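Local structure of pseudopodium-enriched atypical kinase 1 (Homo sapiens, 6BHC) at residues Gln109-His114 / Glu192-Tyr197; Asp160-Ser165 / Tyr287-Leu292; Asn380-Lys385 / Gln413-Ala418. The protein is classed as a pseudokinase that dimerises through its kinase fold, and probably acts as a signalling scaffold rather than as an active tyrosine kinase. The protein carries 1 engineered substitution. All blocks are in the same frame, centred on the assembly; numbering follows the deposited sequence.

Contact 1: residues Gln109-His114 / Glu192-Tyr197; sequences QSLAVH and EHLKPY
Ala112 is held at both of its polar backbone atoms by side chains of the facing segment, which makes the pair 109-114 and 192-197 a compact example of a loop pinned to the end of a helix. Its N-H points almost straight at the phenol oxygen of Tyr197 (Ala112 N to Tyr197 OH 3.0 Å, 165° at the hydrogen). Its carbonyl takes the imidazole N-H of His193 (His193 NE2 to Ala112 O 2.9 Å), a more bent bond in which the donor stands above the carbonyl plane. Apolar packing accompanies these bonds. Leu111 CD2 sits over one face of the Tyr197 ring, 3.7 Å from its centroid, while the other methyl, CD1, meets Leu194 CD2 at 3.7 Å. The His114 and His193 side chains run past one another head to tail, the ring planes at 43°: His114 CB lies over one face of the His193 ring (CH-pi, 3.9 Å to its centroid), and His193 CB returns the contact over a face of the His114 ring. With CG anti to the backbone N (chi1 -171°), His193 reaches out from the helix and across to the loop. A leucine in its place would probably leave the Ala112 carbonyl without its imidazole donor and His114 CB without an aromatic face to lie on. Further out, His114 ND1 bonds to Asn116 N, which helps fix that ring, and Ile117 packs against both His193 and Leu194. On the helix side, Glu192 and Lys195 form salt bridges to Lys347 and Glu279. Segment 109-114 follows helix 104-109 and leads towards strand 123-128, so in kinase terms this is the alphaC-beta4 loop docking on the C-terminal end of helix alphaE, a join between the two lobes of the kinase fold.

Contact 2: residues Asp160-Ser165 / Tyr287-Leu292; sequences DFVRDS and YEMLHL
The imidazole of His291 meets the carbonyl oxygen of Val162 at its edge, near the ring plane, and approaches Ser165 O obliquely through CE1 (3.3 Å from His291 CE1 to Ser165 O). The rings of His169 and Tyr176 also lean on it, inclined to its plane. Two other flat groups belong to segment 160-165 alone: Ser165 OG stands over one face of the Phe161 ring while bonding to Phe161 O, and the Arg163 guanidinium presents NH1 and NH2, in plane, to the single oxygen OD1 of Asp160.

Across the contact the one hydrogen bond is short, 2.6 Å from His291 NE2 to Val162 O, and bent to 141° at the hydrogen. Val162 fills the space beside it. Its CG1, anti to the backbone N (chi1 170°), reaches Glu288 O at 3.5 Å and flanks the imidazole at 3.7 Å from His291 NE2; CG2 lies 3.9 Å from Met289 CA. The histidine is placed by the backbone: a positive phi makes it the C-prime residue of a Schellman motif, with Leu292 N bonded to Tyr287 O and His291 N to Glu288 O. In kinase terms the end of helix alphaF, 277-289, is thereby tied to the end of alphaD, 158-163.

Since NE2 donates to Val162, a neutral His291 would have ND1 as an acceptor, and its partner His169 ND1 would then probably carry the proton. Such a chain would fix the imidazole's rotation and satisfy both of its nitrogens at a largely buried contact.

Contact 3: residues Asn380-Lys385 / Gln413-Ala418; sequences NWLDIK and QYLAFA
Tyr414 is the first residue of segment 413-418 to touch helix 380-385: its hydroxyl approaches the Trp381 indole obliquely, with Tyr414 OH 4.2 Å from Trp381 CH2. The phenol is covered further by Leu423, Trp355 and Pro357. Leu415 comes next and makes the most extensive contact of its segment. Its two methyls divide the work. CD1 presses against the backbone carbonyl of Lys385, 3.5 Å from Lys385 O, and touches Lys385 CB, whereas CD2 approaches Trp381 CH2 at 4.2 Å, the two side chains crossing at about a right angle. Leu382 CD2 lies at 4.4 Å from the same Leu415 CD2. The indole is brought to this spot by a first torsion of -179°, which sets CG opposite the backbone N, and one of its faces is covered by Lys385 CG, which sits 3.4 Å above the ring plane, over its centre. Leu415 also has a polar role: its carbonyl accepts a bond from Arg386 NE, the residue just beyond segment 380-385. The walk ends at Ala418, where the chain leaves helical geometry; its CB packs on Leu382 CD2 at 4.2 Å.

No hydrogen bond joins the two segments themselves, and the axes of the two short helical segments come no closer than 10.4 Å and cross at -129°, so the join rests on apolar packing round Leu415, Leu382 and Trp381. Leu28 of helix 16-39 packs on Leu415, while Val16 and Ile20 of the second subunit pack on Asn380, Asp383 and Ile384. This assembly of an N-terminal helix with helices from the C-terminal part of the chain is consistent with the split helical dimerisation module known from PEAK-family pseudokinases such as PRAG1.

In the fold
From the N terminus, helix 16-39 comes first and later packs beside contact 3. Contact 1 opens at 109-114, after helix 104-109, and closes at 192-197. Contact 2 opens within that span, at 160-165, but closes only at 287-292, so the two loops cross, each holding one segment of the other. Their centres are 27 Å apart, on opposite sides of the chain's centre, and together they tie the N-lobe to helix 173-194 and helix 158-163 to helix 277-289. Contact 3 follows in series, closing a short loop between helices 371-396 and 406-417; its nearest atoms lie about 7 Å from contact 1 and about 17 Å from contact 2.

Contact 1: residues Gln109-His114 / Glu192-Tyr197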
loop_
_atom_site.group_PDB
_atom_site.type_symbol
_atom_site.label_atom_id
_atom_site.label_comp_id
_atom_site.label_asym_id
_atom_site.label_seq_id
_atom_site.Cartn_x
_atom_site.Cartn_y
_atom_site.Cartn_z
ATOM N N GLN A 109 -13.522 24.652 23.546
ATOM C CA GLN A 109 -12.378 25.356 22.975
ATOM C C GLN A 109 -11.076 25.010 23.686
ATOM O O GLN A 109 -10.002 25.129 23.084
ATOM C CB GLN A 109 -12.618 26.867 23.017
ATOM C CG GLN A 109 -11.618 27.706 22.240
ATOM C CD GLN A 109 -11.957 29.184 22.283
ATOM O OE1 GLN A 109 -13.032 29.570 22.744
ATOM N NE2 GLN A 109 -11.041 30.019 21.807
ATOM N N SER A 110 -11.144 24.575 24.943
ATOM C CA SER A 110 -9.951 24.204 25.695
ATOM C C SER A 110 -9.430 22.817 25.343
ATOM O O SER A 110 -8.411 22.399 25.901
ATOM C CB SER A 110 -10.234 24.280 27.199
ATOM O OG SER A 110 -11.263 23.381 27.575
ATOM N N LEU A 111 -10.087 22.099 24.436
ATOM C CA LEU A 111 -9.693 20.746 24.069
ATOM C C LEU A 111 -8.925 20.755 22.755
ATOM O O LEU A 111 -9.283 21.475 21.818
ATOM C CB LEU A 111 -10.917 19.839 23.937
ATOM C CG LEU A 111 -11.956 19.886 25.058
ATOM C CD1 LEU A 111 -13.157 19.026 24.698
ATOM C CD2 LEU A 111 -11.346 19.440 26.376
ATOM N N ALA A 112 -7.866 19.950 22.692
ATOM C CA ALA A 112 -7.171 19.747 21.430
ATOM C C ALA A 112 -8.100 19.069 20.432
ATOM O O ALA A 112 -9.026 18.344 20.807
ATOM C CB ALA A 112 -5.912 18.906 21.641
ATOM N N VAL A 113 -7.850 19.317 19.143
ATOM C CA VAL A 113 -8.753 18.828 18.112
ATOM C C VAL A 113 -8.791 17.302 18.127
ATOM O O VAL A 113 -7.802 16.629 18.443
ATOM C CB VAL A 113 -8.346 19.358 16.725
ATOM C CG1 VAL A 113 -8.416 20.879 16.699
ATOM C CG2 VAL A 113 -6.951 18.878 16.355
ATOM N N HIS A 114 -9.959 16.755 17.803
ATOM C CA HIS A 114 -10.150 15.315 17.759
ATOM C C HIS A 114 -11.143 14.990 16.655
ATOM O O HIS A 114 -12.071 15.756 16.389
ATOM C CB HIS A 114 -10.647 14.767 19.101
ATOM C CG HIS A 114 -10.610 13.275 19.191
ATOM N ND1 HIS A 114 -11.631 12.474 18.726
ATOM C CD2 HIS A 114 -9.674 12.436 19.692
ATOM C CE1 HIS A 114 -11.325 11.207 18.938
ATOM N NE2 HIS A 114 -10.143 11.156 19.525
ATOM N N GLU A 192 -12.881 9.060 25.348
ATOM C CA GLU A 192 -11.538 8.801 25.856
ATOM C C GLU A 192 -10.660 10.041 25.746
ATOM O O GLU A 192 -9.737 10.225 26.547
ATOM C CB GLU A 192 -10.919 7.629 25.094
ATOM C CG GLU A 192 -9.616 7.102 25.670
ATOM C CD GLU A 192 -9.035 5.967 24.842
ATOM O OE1 GLU A 192 -9.244 5.959 23.610
ATOM O OE2 GLU A 192 -8.374 5.083 25.426
ATOM N N HIS A 193 -10.937 10.904 24.766
ATOM C CA HIS A 193 -10.206 12.157 24.619
ATOM C C HIS A 193 -10.495 13.129 25.756
ATOM O O HIS A 193 -9.657 13.988 26.048
ATOM C CB HIS A 193 -10.557 12.800 23.274
ATOM C CG HIS A 193 -9.711 13.984 22.922
ATOM N ND1 HIS A 193 -8.392 13.869 22.539
ATOM C CD2 HIS A 193 -10.003 15.305 22.878
ATOM C CE1 HIS A 193 -7.906 15.070 22.281
ATOM N NE2 HIS A 193 -8.863 15.959 22.478
ATOM N N LEU A 194 -11.653 13.006 26.409
ATOM C CA LEU A 194 -12.011 13.922 27.484
ATOM C C LEU A 194 -11.361 13.565 28.814
ATOM O O LEU A 194 -11.255 14.433 29.687
ATOM C CB LEU A 194 -13.530 13.956 27.669
ATOM C CG LEU A 194 -14.400 14.268 26.451
ATOM C CD1 LEU A 194 -15.875 14.297 26.840
ATOM C CD2 LEU A 194 -13.987 15.580 25.812
ATOM N N LYS A 195 -10.925 12.317 28.984
ATOM C CA LYS A 195 -10.441 11.869 30.289
ATOM C C LYS A 195 -9.207 12.621 30.770
ATOM O O LYS A 195 -9.182 13.021 31.947
ATOM C CB LYS A 195 -10.196 10.357 30.252
ATOM C CG LYS A 195 -11.407 9.555 29.814
ATOM C CD LYS A 195 -12.610 9.848 30.693
ATOM C CE LYS A 195 -13.834 9.069 30.234
ATOM N NZ LYS A 195 -15.024 9.347 31.087
ATOM N N PRO A 196 -8.163 12.845 29.961
ATOM C CA PRO A 196 -7.005 13.596 30.477
ATOM C C PRO A 196 -7.328 15.035 30.842
ATOM O O PRO A 196 -6.568 15.653 31.599
ATOM C CB PRO A 196 -5.992 13.521 29.325
ATOM C CG PRO A 196 -6.409 12.336 28.531
ATOM C CD PRO A 196 -7.903 12.339 28.601
ATOM N N TYR A 197 -8.425 15.590 30.331
ATOM C CA TYR A 197 -8.888 16.908 30.741
ATOM C C TYR A 197 -9.796 16.861 31.962
ATOM O O TYR A 197 -10.140 17.921 32.495
ATOM C CB TYR A 197 -9.637 17.595 29.590
ATOM C CG TYR A 197 -8.781 17.912 28.386
ATOM C CD1 TYR A 197 -7.993 19.056 28.352
ATOM C CD2 TYR A 197 -8.769 17.075 27.278
ATOM C CE1 TYR A 197 -7.210 19.351 27.252
ATOM C CE2 TYR A 197 -7.993 17.363 26.172
ATOM C CZ TYR A 197 -7.214 18.502 26.166
ATOM O OH TYR A 197 -6.437 18.793 25.068
#

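Contact 2: residues Asp160-Ser165 / Tyr287-Leu292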
loop_
_atom_site.group_PDB
_atom_site.type_symbol
_atom_site.label_atom_id
_atom_site.label_comp_id
_atom_site.label_asym_id
_atom_site.label_seq_id
_atom_site.Cartn_x
_atom_site.Cartn_y
_atom_site.Cartn_z
ATOM N N ASP A 160 -31.657 10.868 14.203
ATOM C CA ASP A 160 -32.315 10.796 12.901
ATOM C C ASP A 160 -31.991 9.488 12.196
ATOM O O ASP A 160 -32.861 8.881 11.560
ATOM C CB ASP A 160 -31.900 11.982 12.030
ATOM C CG ASP A 160 -32.241 13.320 12.655
ATOM O OD1 ASP A 160 -33.294 13.424 13.321
ATOM O OD2 ASP A 160 -31.450 14.271 12.477
ATOM N N PHE A 161 -30.737 9.041 12.292
ATOM C CA PHE A 161 -30.340 7.785 11.666
ATOM C C PHE A 161 -31.074 6.605 12.289
ATOM O O PHE A 161 -31.580 5.729 11.579
ATOM C CB PHE A 161 -28.825 7.611 11.781
ATOM C CG PHE A 161 -28.339 6.238 11.421
ATOM C CD1 PHE A 161 -28.237 5.850 10.096
ATOM C CD2 PHE A 161 -27.971 5.339 12.409
ATOM C CE1 PHE A 161 -27.787 4.588 9.763
ATOM C CE2 PHE A 161 -27.520 4.076 12.083
ATOM C CZ PHE A 161 -27.427 3.700 10.758
ATOM N N VAL A 162 -31.146 6.571 13.622
ATOM C CA VAL A 162 -31.844 5.484 14.303
ATOM C C VAL A 162 -33.329 5.503 13.959
ATOM O O VAL A 162 -33.945 4.451 13.744
ATOM C CB VAL A 162 -31.604 5.570 15.823
ATOM C CG1 VAL A 162 -32.502 4.597 16.567
ATOM C CG2 VAL A 162 -30.141 5.291 16.143
ATOM N N ARG A 163 -33.923 6.698 13.884
ATOM C CA ARG A 163 -35.349 6.805 13.589
ATOM C C ARG A 163 -35.674 6.286 12.193
ATOM O O ARG A 163 -36.734 5.684 11.982
ATOM C CB ARG A 163 -35.807 8.257 13.742
ATOM C CG ARG A 163 -37.302 8.464 13.537
ATOM C CD ARG A 163 -37.728 9.904 13.808
ATOM N NE ARG A 163 -37.196 10.843 12.823
ATOM C CZ ARG A 163 -36.196 11.687 13.056
ATOM N NH1 ARG A 163 -35.612 11.718 14.247
ATOM N NH2 ARG A 163 -35.780 12.506 12.098
ATOM N N ASP A 164 -34.781 6.500 11.230
ATOM C CA ASP A 164 -35.028 6.123 9.845
ATOM C C ASP A 164 -34.545 4.719 9.505
ATOM O O ASP A 164 -34.668 4.303 8.348
ATOM C CB ASP A 164 -34.362 7.127 8.899
ATOM C CG ASP A 164 -34.815 8.551 9.148
ATOM O OD1 ASP A 164 -35.972 8.743 9.576
ATOM O OD2 ASP A 164 -34.011 9.480 8.917
ATOM N N SER A 165 -34.005 3.978 10.476
ATOM C CA SER A 165 -33.413 2.671 10.214
ATOM C C SER A 165 -34.153 1.542 10.924
ATOM O O SER A 165 -33.565 0.485 11.175
ATOM C CB SER A 165 -31.938 2.665 10.617
ATOM O OG SER A 165 -31.197 3.614 9.870
ATOM N N TYR A 287 -29.087 0.720 24.105
ATOM C CA TYR A 287 -30.478 0.305 23.960
ATOM C C TYR A 287 -31.202 1.150 22.919
ATOM O O TYR A 287 -31.937 0.617 22.079
ATOM C CB TYR A 287 -31.190 0.392 25.309
ATOM C CG TYR A 287 -30.943 -0.784 26.229
ATOM C CD1 TYR A 287 -29.773 -0.880 26.976
ATOM C CD2 TYR A 287 -31.890 -1.792 26.361
ATOM C CE1 TYR A 287 -29.553 -1.954 27.823
ATOM C CE2 TYR A 287 -31.678 -2.866 27.204
ATOM C CZ TYR A 287 -30.510 -2.943 27.931
ATOM O OH TYR A 287 -30.307 -4.014 28.768
ATOM N N GLU A 288 -31.002 2.469 22.954
ATOM C CA GLU A 288 -31.730 3.356 22.051
ATOM C C GLU A 288 -31.295 3.161 20.603
ATOM O O GLU A 288 -32.135 3.158 19.695
ATOM C CB GLU A 288 -31.543 4.809 22.487
ATOM C CG GLU A 288 -32.166 5.117 23.843
ATOM C CD GLU A 288 -31.986 6.563 24.268
ATOM O OE1 GLU A 288 -30.932 7.155 23.955
ATOM O OE2 GLU A 288 -32.904 7.108 24.916
ATOM N N MET A 289 -29.993 2.994 20.366
ATOM C CA MET A 289 -29.512 2.731 19.014
ATOM C C MET A 289 -30.009 1.397 18.473
ATOM O O MET A 289 -30.079 1.225 17.251
ATOM C CB MET A 289 -27.985 2.775 18.978
ATOM C CG MET A 289 -27.414 4.155 19.251
ATOM S SD MET A 289 -25.625 4.223 19.060
ATOM C CE MET A 289 -25.462 3.924 17.301
ATOM N N LEU A 290 -30.353 0.454 19.348
ATOM C CA LEU A 290 -30.954 -0.806 18.936
ATOM C C LEU A 290 -32.477 -0.739 18.906
ATOM O O LEU A 290 -33.137 -1.781 18.989
ATOM C CB LEU A 290 -30.488 -1.935 19.855
ATOM C CG LEU A 290 -28.986 -2.209 19.796
ATOM C CD1 LEU A 290 -28.601 -3.304 20.775
ATOM C CD2 LEU A 290 -28.558 -2.571 18.379
ATOM N N HIS A 291 -33.040 0.467 18.797
ATOM C CA HIS A 291 -34.485 0.678 18.699
ATOM C C HIS A 291 -35.224 0.134 19.917
ATOM O O HIS A 291 -36.355 -0.346 19.814
ATOM C CB HIS A 291 -35.043 0.079 17.407
ATOM C CG HIS A 291 -34.474 0.699 16.169
ATOM N ND1 HIS A 291 -33.480 0.101 15.425
ATOM C CD2 HIS A 291 -34.742 1.878 15.558
ATOM C CE1 HIS A 291 -33.169 0.877 14.403
ATOM N NE2 HIS A 291 -33.920 1.963 14.461
ATOM N N LEU A 292 -34.592 0.213 21.078
ATOM C CA LEU A 292 -35.215 -0.134 22.339
ATOM C C LEU A 292 -35.373 1.115 23.199
ATOM O O LEU A 292 -34.598 2.067 23.063
ATOM C CB LEU A 292 -34.385 -1.173 23.101
ATOM C CG LEU A 292 -34.059 -2.461 22.342
ATOM C CD1 LEU A 292 -33.102 -3.325 23.148
ATOM C CD2 LEU A 292 -35.333 -3.222 22.014
#

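Contact 3: residues Asn380-Lys385 / Gln413-Ala418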
loop_
_atom_site.group_PDB
_atom_site.type_symbol
_atom_site.label_atom_id
_atom_site.label_comp_id
_atom_site.label_asym_id
_atom_site.label_seq_id
_atom_site.Cartn_x
_atom_site.Cartn_y
_atom_site.Cartn_z
ATOM N N ASN A 380 -0.833 -15.675 18.888
ATOM C CA ASN A 380 -0.937 -16.215 17.537
ATOM C C ASN A 380 -2.048 -15.525 16.758
ATOM O O ASN A 380 -1.889 -15.225 15.569
ATOM C CB ASN A 380 -1.173 -17.725 17.585
ATOM C CG ASN A 380 0.007 -18.482 18.161
ATOM O OD1 ASN A 380 1.120 -17.961 18.235
ATOM N ND2 ASN A 380 -0.231 -19.722 18.571
ATOM N N TRP A 381 -3.179 -15.260 17.416
ATOM C CA TRP A 381 -4.263 -14.539 16.756
ATOM C C TRP A 381 -3.821 -13.138 16.347
ATOM O O TRP A 381 -4.141 -12.678 15.246
ATOM C CB TRP A 381 -5.485 -14.474 17.673
ATOM C CG TRP A 381 -6.658 -13.773 17.057
ATOM C CD1 TRP A 381 -7.678 -14.346 16.355
ATOM C CD2 TRP A 381 -6.928 -12.367 17.083
ATOM N NE1 TRP A 381 -8.569 -13.383 15.946
ATOM C CE2 TRP A 381 -8.130 -12.159 16.380
ATOM C CE3 TRP A 381 -6.271 -11.262 17.635
ATOM C CZ2 TRP A 381 -8.687 -10.895 16.211
ATOM C CZ3 TRP A 381 -6.825 -10.008 17.466
ATOM C CH2 TRP A 381 -8.020 -9.833 16.759
ATOM N N LEU A 382 -3.077 -12.451 17.218
ATOM C CA LEU A 382 -2.601 -11.108 16.900
ATOM C C LEU A 382 -1.644 -11.125 15.714
ATOM O O LEU A 382 -1.751 -10.295 14.803
ATOM C CB LEU A 382 -1.921 -10.489 18.121
ATOM C CG LEU A 382 -2.810 -9.721 19.097
ATOM C CD1 LEU A 382 -2.016 -9.298 20.323
ATOM C CD2 LEU A 382 -3.420 -8.510 18.410
ATOM N N ASP A 383 -0.696 -12.064 15.714
ATOM C CA ASP A 383 0.303 -12.106 14.651
ATOM C C ASP A 383 -0.339 -12.362 13.292
ATOM O O ASP A 383 0.070 -11.778 12.283
ATOM C CB ASP A 383 1.354 -13.171 14.964
ATOM C CG ASP A 383 2.127 -12.873 16.238
ATOM O OD1 ASP A 383 2.219 -11.684 16.613
ATOM O OD2 ASP A 383 2.645 -13.823 16.862
ATOM N N ILE A 384 -1.358 -13.223 13.250
ATOM C CA ILE A 384 -2.031 -13.519 11.989
ATOM C C ILE A 384 -2.857 -12.324 11.527
ATOM O O ILE A 384 -2.827 -11.953 10.348
ATOM C CB ILE A 384 -2.894 -14.785 12.132
ATOM C CG1 ILE A 384 -2.006 -16.006 12.376
ATOM C CG2 ILE A 384 -3.764 -14.987 10.902
ATOM C CD1 ILE A 384 -2.776 -17.301 12.536
ATOM N N LYS A 385 -3.605 -11.704 12.443
ATOM C CA LYS A 385 -4.443 -10.569 12.069
ATOM C C LYS A 385 -3.604 -9.375 11.633
ATOM O O LYS A 385 -3.975 -8.660 10.696
ATOM C CB LYS A 385 -5.360 -10.185 13.230
ATOM C CG LYS A 385 -6.442 -11.210 13.524
ATOM C CD LYS A 385 -7.553 -11.170 12.484
ATOM C CE LYS A 385 -8.322 -9.859 12.557
ATOM N NZ LYS A 385 -9.479 -9.829 11.618
ATOM N N GLN A 413 -5.878 1.019 14.113
ATOM C CA GLN A 413 -5.719 1.487 15.488
ATOM C C GLN A 413 -5.818 0.333 16.473
ATOM O O GLN A 413 -5.054 0.262 17.442
ATOM C CB GLN A 413 -6.773 2.542 15.820
ATOM C CG GLN A 413 -6.541 3.911 15.213
ATOM C CD GLN A 413 -7.470 4.961 15.799
ATOM O OE1 GLN A 413 -7.403 6.136 15.436
ATOM N NE2 GLN A 413 -8.340 4.542 16.711
ATOM N N TYR A 414 -6.760 -0.579 16.238
ATOM C CA TYR A 414 -6.978 -1.694 17.149
ATOM C C TYR A 414 -5.766 -2.618 17.190
ATOM O O TYR A 414 -5.187 -2.858 18.255
ATOM C CB TYR A 414 -8.237 -2.445 16.720
ATOM C CG TYR A 414 -8.549 -3.693 17.507
ATOM C CD1 TYR A 414 -8.330 -3.756 18.879
ATOM C CD2 TYR A 414 -9.096 -4.801 16.878
ATOM C CE1 TYR A 414 -8.633 -4.900 19.594
ATOM C CE2 TYR A 414 -9.403 -5.943 17.581
ATOM C CZ TYR A 414 -9.171 -5.989 18.936
ATOM O OH TYR A 414 -9.484 -7.135 19.627
ATOM N N LEU A 415 -5.356 -3.133 16.029
ATOM C CA LEU A 415 -4.288 -4.129 15.996
ATOM C C LEU A 415 -2.931 -3.536 16.357
ATOM O O LEU A 415 -2.054 -4.259 16.844
ATOM C CB LEU A 415 -4.227 -4.784 14.618
ATOM C CG LEU A 415 -5.493 -5.539 14.211
ATOM C CD1 LEU A 415 -5.296 -6.248 12.882
ATOM C CD2 LEU A 415 -5.894 -6.524 15.298
ATOM N N ALA A 416 -2.735 -2.235 16.133
ATOM C CA ALA A 416 -1.431 -1.635 16.405
ATOM C C ALA A 416 -1.166 -1.531 17.902
ATOM O O ALA A 416 -0.028 -1.719 18.350
ATOM C CB ALA A 416 -1.336 -0.257 15.753
ATOM N N PHE A 417 -2.199 -1.234 18.690
ATOM C CA PHE A 417 -2.035 -0.984 20.115
ATOM C C PHE A 417 -2.548 -2.108 21.002
ATOM O O PHE A 417 -2.358 -2.042 22.221
ATOM C CB PHE A 417 -2.734 0.328 20.501
ATOM C CG PHE A 417 -2.093 1.548 19.911
ATOM C CD1 PHE A 417 -2.457 2.001 18.653
ATOM C CD2 PHE A 417 -1.118 2.237 20.611
ATOM C CE1 PHE A 417 -1.862 3.123 18.106
ATOM C CE2 PHE A 417 -0.519 3.359 20.071
ATOM C CZ PHE A 417 -0.891 3.803 18.816
ATOM N N ALA A 418 -3.186 -3.128 20.437
ATOM C CA ALA A 418 -3.650 -4.246 21.242
ATOM C C ALA A 418 -2.479 -5.124 21.667
ATOM O O ALA A 418 -1.491 -5.276 20.944
ATOM C CB ALA A 418 -4.676 -5.077 20.469
#